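Local coordinates for protein glutathione S-transferase (Xanthomonas axonopodis pv. citri, PDB 6NV6) that binds glutathione and, as a theta class glutathione S-transferase, probably catalyses its conjugation to electrophilic substrates, at residues A[16-28]-A[69-83]. Residues are numbered along the deposited sequence; the frame is centred on the assembly and turned at random.
Sequences RKALWCAEEAGVA and NAIVRYLAAQYAPAL
SG stands anti to the backbone N of Cys21 (chi1 -165°) and lies on helix 68-79, 3.6 Å from Leu75 CB and 4.0 Å from Val72 CG1. Val72, chi1 167°, holds CG1 anti to its backbone N and turns CG2 to the opposing helix, 3.7 Å from Lys17 O. Next to the sulfur, Ala18 CB meets Ile71 CG2 at 3.9 Å, and Leu75 CD1 lies against Ala18 O and Ala22 N, which are bonded to each other within the helix. Residues 16-25 and 69-79 run almost parallel, 5° apart, their axes approaching to 8.9 Å; they belong to helices 13-25 and 68-79, which share one face of the sheet in the thioredoxin-like N-terminal domain of glutathione S-transferases, and Ala22 touches Ile6 of strand 4-7. At the N-terminal end of the pair, Lys17 bends its chain to give NZ to Asn69 OD1, 3.1 Å away and above the amide plane rather than along a lone pair; the same NZ has its stronger partner in Asn14 OD1. Toward the C-terminal ends the backbones draw closer, and Ala25 CB touches Ala80 CB at 3.8 Å. Past the helix end at Gly26, Val27 sets CG1 obliquely against the Tyr79 ring, 3.6 Å from CD1. Leu83 CD1 packs crosswise on the aliphatic part of Glu24, whose carboxylate OE2 accepts from Trp20 NE1 and pairs with Arg195.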
ATOM      1  N   ARG A  16      -3.884  -2.996   4.987  1.00 28.56           N
ATOM      2  CA  ARG A  16      -3.282  -3.911   4.024  1.00 28.07           C
ATOM      3  C   ARG A  16      -1.765  -3.816   4.054  1.00 26.14           C
ATOM      4  O   ARG A  16      -1.070  -4.836   3.994  1.00 26.30           O
ATOM      5  CB  ARG A  16      -3.789  -3.606   2.618  1.00 32.68           C
ATOM      6  CG  ARG A  16      -5.190  -4.094   2.322  1.00 31.57           C
ATOM      7  CD  ARG A  16      -5.625  -3.626   0.933  1.00 28.80           C
ATOM      8  NE  ARG A  16      -6.955  -4.113   0.589  1.00 38.55           N
ATOM      9  CZ  ARG A  16      -7.998  -3.331   0.336  1.00 37.45           C
ATOM     10  NH1 ARG A  16      -7.863  -2.011   0.363  1.00 33.03           N
ATOM     11  NH2 ARG A  16      -9.172  -3.877   0.051  1.00 36.94           N
ATOM     12  N   LYS A  17      -1.240  -2.589   4.132  1.00 28.95           N
ATOM     13  CA  LYS A  17       0.200  -2.378   4.244  1.00 30.24           C
ATOM     14  C   LYS A  17       0.794  -3.212   5.363  1.00 29.80           C
ATOM     15  O   LYS A  17       1.861  -3.822   5.205  1.00 27.32           O
ATOM     16  CB  LYS A  17       0.497  -0.911   4.532  1.00 27.82           C
ATOM     17  CG  LYS A  17       0.263   0.057   3.411  1.00 29.34           C
ATOM     18  CD  LYS A  17       0.833   1.382   3.847  1.00 30.40           C
ATOM     19  CE  LYS A  17       0.094   2.553   3.270  1.00 30.03           C
ATOM     20  NZ  LYS A  17       0.402   3.729   4.111  1.00 29.96           N
ATOM     21  N   ALA A  18       0.120  -3.238   6.509  1.00 29.37           N
ATOM     22  CA  ALA A  18       0.663  -3.935   7.661  1.00 29.79           C
ATOM     23  C   ALA A  18       0.488  -5.442   7.534  1.00 28.96           C
ATOM     24  O   ALA A  18       1.417  -6.197   7.836  1.00 24.77           O
ATOM     25  CB  ALA A  18      -0.004  -3.413   8.934  1.00 31.63           C
ATOM     26  N   LEU A  19      -0.692  -5.893   7.077  1.00 29.42           N
ATOM     27  CA  LEU A  19      -0.929  -7.327   6.909  1.00 30.10           C
ATOM     28  C   LEU A  19       0.034  -7.912   5.897  1.00 29.90           C
ATOM     29  O   LEU A  19       0.632  -8.971   6.131  1.00 28.70           O
ATOM     30  CB  LEU A  19      -2.369  -7.586   6.469  1.00 27.40           C
ATOM     31  CG  LEU A  19      -3.351  -7.027   7.491  1.00 33.76           C
ATOM     32  CD1 LEU A  19      -4.779  -7.018   6.983  1.00 31.08           C
ATOM     33  CD2 LEU A  19      -3.220  -7.786   8.804  1.00 29.46           C
ATOM     34  N   TRP A  20       0.225  -7.213   4.782  1.00 28.47           N
ATOM     35  CA  TRP A  20       1.158  -7.684   3.770  1.00 36.59           C
ATOM     36  C   TRP A  20       2.575  -7.796   4.337  1.00 33.31           C
ATOM     37  O   TRP A  20       3.274  -8.788   4.097  1.00 28.81           O
ATOM     38  CB  TRP A  20       1.103  -6.735   2.572  1.00 31.81           C
ATOM     39  CG  TRP A  20       2.021  -7.083   1.456  1.00 31.46           C
ATOM     40  CD1 TRP A  20       2.662  -8.269   1.250  1.00 24.16           C
ATOM     41  CD2 TRP A  20       2.405  -6.223   0.380  1.00 30.76           C
ATOM     42  NE1 TRP A  20       3.422  -8.196   0.118  1.00 27.23           N
ATOM     43  CE2 TRP A  20       3.273  -6.954  -0.444  1.00 31.70           C
ATOM     44  CE3 TRP A  20       2.090  -4.906   0.031  1.00 30.89           C
ATOM     45  CZ2 TRP A  20       3.842  -6.405  -1.608  1.00 35.12           C
ATOM     46  CZ3 TRP A  20       2.644  -4.366  -1.126  1.00 28.42           C
ATOM     47  CH2 TRP A  20       3.513  -5.109  -1.926  1.00 26.39           C
ATOM     48  N   CYS A  21       3.013  -6.788   5.094  1.00 29.82           N
ATOM     49  CA  CYS A  21       4.344  -6.834   5.693  1.00 33.23           C
ATOM     50  C   CYS A  21       4.472  -7.976   6.698  1.00 30.58           C
ATOM     51  O   CYS A  21       5.449  -8.739   6.673  1.00 27.53           O
ATOM     52  CB  CYS A  21       4.657  -5.495   6.352  1.00 27.81           C
ATOM     53  SG  CYS A  21       6.391  -5.338   6.721  1.00 40.54           S
ATOM     54  N   ALA A  22       3.498  -8.096   7.601  1.00 27.32           N
ATOM     55  CA  ALA A  22       3.458  -9.254   8.480  1.00 29.81           C
ATOM     56  C   ALA A  22       3.616 -10.541   7.680  1.00 32.50           C
ATOM     57  O   ALA A  22       4.502 -11.359   7.960  1.00 34.90           O
ATOM     58  CB  ALA A  22       2.149  -9.263   9.262  1.00 27.45           C
ATOM     59  N   GLU A  23       2.784 -10.707   6.647  1.00 30.59           N
ATOM     60  CA  GLU A  23       2.813 -11.920   5.838  1.00 30.97           C
ATOM     61  C   GLU A  23       4.178 -12.132   5.187  1.00 30.39           C
ATOM     62  O   GLU A  23       4.712 -13.244   5.204  1.00 36.46           O
ATOM     63  CB  GLU A  23       1.706 -11.869   4.790  1.00 33.12           C
ATOM     64  CG  GLU A  23       0.314 -12.011   5.375  1.00 36.32           C
ATOM     65  CD  GLU A  23      -0.066 -13.461   5.643  1.00 49.96           C
ATOM     66  OE1 GLU A  23       0.390 -14.346   4.878  1.00 48.94           O
ATOM     67  OE2 GLU A  23      -0.811 -13.715   6.623  1.00 48.78           O
ATOM     68  N   GLU A  24       4.767 -11.073   4.614  1.00 31.21           N
ATOM     69  CA  GLU A  24       6.103 -11.197   4.023  1.00 35.14           C
ATOM     70  C   GLU A  24       7.126 -11.728   5.021  1.00 32.39           C
ATOM     71  O   GLU A  24       8.096 -12.384   4.634  1.00 35.82           O
ATOM     72  CB  GLU A  24       6.587  -9.845   3.479  1.00 28.15           C
ATOM     73  CG  GLU A  24       5.879  -9.326   2.228  1.00 32.07           C
ATOM     74  CD  GLU A  24       6.194 -10.114   0.957  1.00 33.13           C
ATOM     75  OE1 GLU A  24       7.098 -10.975   0.976  1.00 32.61           O
ATOM     76  OE2 GLU A  24       5.529  -9.865  -0.072  1.00 30.25           O
ATOM     77  N   ALA A  25       6.936 -11.440   6.304  1.00 38.82           N
ATOM     78  CA  ALA A  25       7.886 -11.818   7.340  1.00 39.24           C
ATOM     79  C   ALA A  25       7.646 -13.214   7.888  1.00 40.32           C
ATOM     80  O   ALA A  25       8.540 -13.774   8.529  1.00 42.07           O
ATOM     81  CB  ALA A  25       7.827 -10.815   8.499  1.00 39.85           C
ATOM     82  N   GLY A  26       6.460 -13.775   7.680  1.00 40.03           N
ATOM     83  CA  GLY A  26       6.159 -15.112   8.126  1.00 41.86           C
ATOM     84  C   GLY A  26       5.868 -15.253   9.601  1.00 45.41           C
ATOM     85  O   GLY A  26       5.694 -16.386  10.070  1.00 54.11           O
ATOM     86  N   VAL A  27       5.778 -14.149  10.342  1.00 42.31           N
ATOM     87  CA  VAL A  27       5.672 -14.235  11.794  1.00 48.84           C
ATOM     88  C   VAL A  27       4.260 -14.643  12.205  1.00 56.05           C
ATOM     89  O   VAL A  27       3.272 -14.463  11.477  1.00 43.22           O
ATOM     90  CB  VAL A  27       6.077 -12.910  12.463  1.00 43.95           C
ATOM     91  CG1 VAL A  27       7.553 -12.628  12.245  1.00 49.80           C
ATOM     92  CG2 VAL A  27       5.217 -11.771  11.944  1.00 42.45           C
ATOM     93  N   ALA A  28       4.170 -15.207  13.405  1.00 49.72           N
ATOM     94  CA  ALA A  28       2.877 -15.389  14.039  1.00 54.59           C
ATOM     95  C   ALA A  28       2.273 -14.026  14.326  1.00 52.96           C
ATOM     96  O   ALA A  28       2.903 -13.185  14.979  1.00 52.87           O
ATOM     97  CB  ALA A  28       3.036 -16.192  15.327  1.00 52.43           C
ATOM     98  N   ASN A  69       3.289   3.281   7.746  1.00 30.38           N
ATOM     99  CA  ASN A  69       4.632   3.125   7.200  1.00 36.48           C
ATOM    100  C   ASN A  69       5.664   2.883   8.296  1.00 32.35           C
ATOM    101  O   ASN A  69       6.646   2.170   8.062  1.00 34.93           O
ATOM    102  CB  ASN A  69       5.003   4.347   6.353  1.00 37.37           C
ATOM    103  CG  ASN A  69       4.112   4.514   5.132  1.00 25.41           C
ATOM    104  OD1 ASN A  69       3.384   3.597   4.742  1.00 28.43           O
ATOM    105  ND2 ASN A  69       4.158   5.692   4.532  1.00 19.45           N
ATOM    106  N   ALA A  70       5.464   3.452   9.487  1.00 32.05           N
ATOM    107  CA  ALA A  70       6.297   3.081  10.624  1.00 34.01           C
ATOM    108  C   ALA A  70       6.114   1.607  10.976  1.00 33.76           C
ATOM    109  O   ALA A  70       7.092   0.901  11.258  1.00 33.72           O
ATOM    110  CB  ALA A  70       5.978   3.973  11.823  1.00 28.02           C
ATOM    111  N   ILE A  71       4.864   1.131  10.979  1.00 25.53           N
ATOM    112  CA  ILE A  71       4.602  -0.283  11.219  1.00 31.26           C
ATOM    113  C   ILE A  71       5.352  -1.133  10.203  1.00 35.21           C
ATOM    114  O   ILE A  71       5.929  -2.174  10.544  1.00 37.06           O
ATOM    115  CB  ILE A  71       3.086  -0.563  11.184  1.00 32.13           C
ATOM    116  CG1 ILE A  71       2.384   0.148  12.344  1.00 34.28           C
ATOM    117  CG2 ILE A  71       2.807  -2.056  11.257  1.00 27.50           C
ATOM    118  CD1 ILE A  71       0.888   0.228  12.191  1.00 34.33           C
ATOM    119  N   VAL A  72       5.373  -0.699   8.944  1.00 29.52           N
ATOM    120  CA  VAL A  72       6.044  -1.489   7.914  1.00 31.21           C
ATOM    121  C   VAL A  72       7.538  -1.514   8.182  1.00 28.96           C
ATOM    122  O   VAL A  72       8.151  -2.583   8.299  1.00 29.60           O
ATOM    123  CB  VAL A  72       5.737  -0.930   6.510  1.00 35.23           C
ATOM    124  CG1 VAL A  72       6.678  -1.535   5.458  1.00 25.51           C
ATOM    125  CG2 VAL A  72       4.266  -1.162   6.134  1.00 26.71           C
ATOM    126  N   ARG A  73       8.138  -0.326   8.296  1.00 36.25           N
ATOM    127  CA  ARG A  73       9.578  -0.240   8.493  1.00 34.97           C
ATOM    128  C   ARG A  73      10.003  -1.041   9.709  1.00 30.56           C
ATOM    129  O   ARG A  73      11.031  -1.728   9.688  1.00 30.77           O
ATOM    130  CB  ARG A  73      10.013   1.222   8.615  1.00 30.76           C
ATOM    131  CG  ARG A  73      10.098   1.926   7.264  1.00 38.56           C
ATOM    132  CD  ARG A  73      10.787   3.280   7.385  1.00 43.02           C
ATOM    133  NE  ARG A  73       9.921   4.225   8.085  1.00 45.56           N
ATOM    134  CZ  ARG A  73       9.070   5.045   7.471  1.00 45.03           C
ATOM    135  NH1 ARG A  73       8.985   5.049   6.146  1.00 40.09           N
ATOM    136  NH2 ARG A  73       8.303   5.867   8.181  1.00 44.23           N
ATOM    137  N   TYR A  74       9.192  -1.000  10.764  1.00 27.70           N
ATOM    138  CA  TYR A  74       9.491  -1.788  11.947  1.00 29.87           C
ATOM    139  C   TYR A  74       9.456  -3.284  11.636  1.00 36.82           C
ATOM    140  O   TYR A  74      10.444  -4.000  11.850  1.00 36.12           O
ATOM    141  CB  TYR A  74       8.515  -1.448  13.064  1.00 28.87           C
ATOM    142  CG  TYR A  74       8.634  -2.434  14.183  1.00 33.82           C
ATOM    143  CD1 TYR A  74       9.798  -2.500  14.937  1.00 39.46           C
ATOM    144  CD2 TYR A  74       7.617  -3.339  14.453  1.00 31.58           C
ATOM    145  CE1 TYR A  74       9.931  -3.419  15.954  1.00 43.90           C
ATOM    146  CE2 TYR A  74       7.735  -4.256  15.466  1.00 32.79           C
ATOM    147  CZ  TYR A  74       8.890  -4.294  16.214  1.00 41.44           C
ATOM    148  OH  TYR A  74       9.018  -5.210  17.226  1.00 43.91           O
ATOM    149  N   LEU A  75       8.319  -3.773  11.121  1.00 28.29           N
ATOM    150  CA  LEU A  75       8.161  -5.205  10.891  1.00 31.66           C
ATOM    151  C   LEU A  75       9.266  -5.762  10.003  1.00 37.01           C
ATOM    152  O   LEU A  75       9.754  -6.876  10.236  1.00 41.67           O
ATOM    153  CB  LEU A  75       6.785  -5.495  10.288  1.00 28.70           C
ATOM    154  CG  LEU A  75       5.699  -5.601  11.364  1.00 30.53           C
ATOM    155  CD1 LEU A  75       4.301  -5.576  10.755  1.00 26.75           C
ATOM    156  CD2 LEU A  75       5.909  -6.842  12.224  1.00 26.28           C
ATOM    157  N   ALA A  76       9.696  -5.006   8.992  1.00 33.53           N
ATOM    158  CA  ALA A  76      10.735  -5.544   8.116  1.00 46.96           C
ATOM    159  C   ALA A  76      12.098  -5.525   8.803  1.00 37.09           C
ATOM    160  O   ALA A  76      12.811  -6.533   8.811  1.00 41.49           O
ATOM    161  CB  ALA A  76      10.771  -4.786   6.786  1.00 37.24           C
ATOM    162  N   ALA A  77      12.473  -4.393   9.400  1.00 35.88           N
ATOM    163  CA  ALA A  77      13.742  -4.343  10.119  1.00 37.02           C
ATOM    164  C   ALA A  77      13.794  -5.384  11.239  1.00 40.83           C
ATOM    165  O   ALA A  77      14.824  -6.038  11.440  1.00 41.73           O
ATOM    166  CB  ALA A  77      13.972  -2.940  10.679  1.00 32.20           C
ATOM    167  N   GLN A  78      12.691  -5.561  11.973  1.00 35.69           N
ATOM    168  CA  GLN A  78      12.691  -6.483  13.108  1.00 35.98           C
ATOM    169  C   GLN A  78      12.536  -7.939  12.681  1.00 42.60           C
ATOM    170  O   GLN A  78      13.082  -8.830  13.339  1.00 41.32           O
ATOM    171  CB  GLN A  78      11.574  -6.115  14.090  1.00 35.61           C
ATOM    172  CG  GLN A  78      11.612  -6.846  15.427  1.00 36.52           C
ATOM    173  CD  GLN A  78      12.861  -6.534  16.240  1.00 41.83           C
ATOM    174  OE1 GLN A  78      13.269  -5.381  16.367  1.00 45.55           O
ATOM    175  NE2 GLN A  78      13.477  -7.568  16.791  1.00 46.91           N
ATOM    176  N   TYR A  79      11.807  -8.211  11.599  1.00 43.50           N
ATOM    177  CA  TYR A  79      11.419  -9.580  11.291  1.00 39.14           C
ATOM    178  C   TYR A  79      11.734 -10.040   9.882  1.00 40.02           C
ATOM    179  O   TYR A  79      11.777 -11.256   9.662  1.00 57.60           O
ATOM    180  CB  TYR A  79       9.914  -9.791  11.538  1.00 37.06           C
ATOM    181  CG  TYR A  79       9.528  -9.616  12.979  1.00 34.71           C
ATOM    182  CD1 TYR A  79       9.922 -10.534  13.937  1.00 39.96           C
ATOM    183  CD2 TYR A  79       8.793  -8.520  13.391  1.00 37.00           C
ATOM    184  CE1 TYR A  79       9.584 -10.371  15.268  1.00 41.57           C
ATOM    185  CE2 TYR A  79       8.450  -8.342  14.717  1.00 41.48           C
ATOM    186  CZ  TYR A  79       8.849  -9.272  15.657  1.00 41.41           C
ATOM    187  OH  TYR A  79       8.507  -9.096  16.980  1.00 40.86           O
ATOM    188  N   ALA A  80      11.926  -9.148   8.922  1.00 42.72           N
ATOM    189  CA  ALA A  80      12.155  -9.542   7.534  1.00 43.94           C
ATOM    190  C   ALA A  80      13.299  -8.714   6.975  1.00 46.53           C
ATOM    191  O   ALA A  80      13.082  -7.767   6.210  1.00 51.87           O
ATOM    192  CB  ALA A  80      10.885  -9.375   6.703  1.00 44.15           C
ATOM    193  N   PRO A  81      14.541  -9.040   7.340  1.00 54.21           N
ATOM    194  CA  PRO A  81      15.669  -8.204   6.901  1.00 52.29           C
ATOM    195  C   PRO A  81      15.907  -8.268   5.409  1.00 47.73           C
ATOM    196  O   PRO A  81      16.637  -7.420   4.878  1.00 47.54           O
ATOM    197  CB  PRO A  81      16.863  -8.779   7.678  1.00 54.07           C
ATOM    198  CG  PRO A  81      16.259  -9.824   8.642  1.00 54.08           C
ATOM    199  CD  PRO A  81      14.997 -10.273   8.003  1.00 49.92           C
ATOM    200  N   ALA A  82      15.327  -9.258   4.723  1.00 46.78           N
ATOM    201  CA  ALA A  82      15.338  -9.255   3.265  1.00 43.52           C
ATOM    202  C   ALA A  82      14.622  -8.034   2.710  1.00 52.81           C
ATOM    203  O   ALA A  82      14.883  -7.627   1.568  1.00 55.85           O
ATOM    204  CB  ALA A  82      14.693 -10.535   2.732  1.00 42.96           C
ATOM    205  N   LEU A  83      13.719  -7.440   3.499  1.00 43.92           N
ATOM    206  CA  LEU A  83      12.894  -6.326   3.058  1.00 40.23           C
ATOM    207  C   LEU A  83      13.428  -4.968   3.473  1.00 42.75           C
ATOM    208  O   LEU A  83      12.891  -3.947   3.022  1.00 41.51           O
ATOM    209  CB  LEU A  83      11.477  -6.480   3.602  1.00 39.61           C
ATOM    210  CG  LEU A  83      10.696  -7.586   2.908  1.00 47.85           C
ATOM    211  CD1 LEU A  83       9.210  -7.346   3.051  1.00 43.20           C
ATOM    212  CD2 LEU A  83      11.111  -7.688   1.438  1.00 38.88           C
TER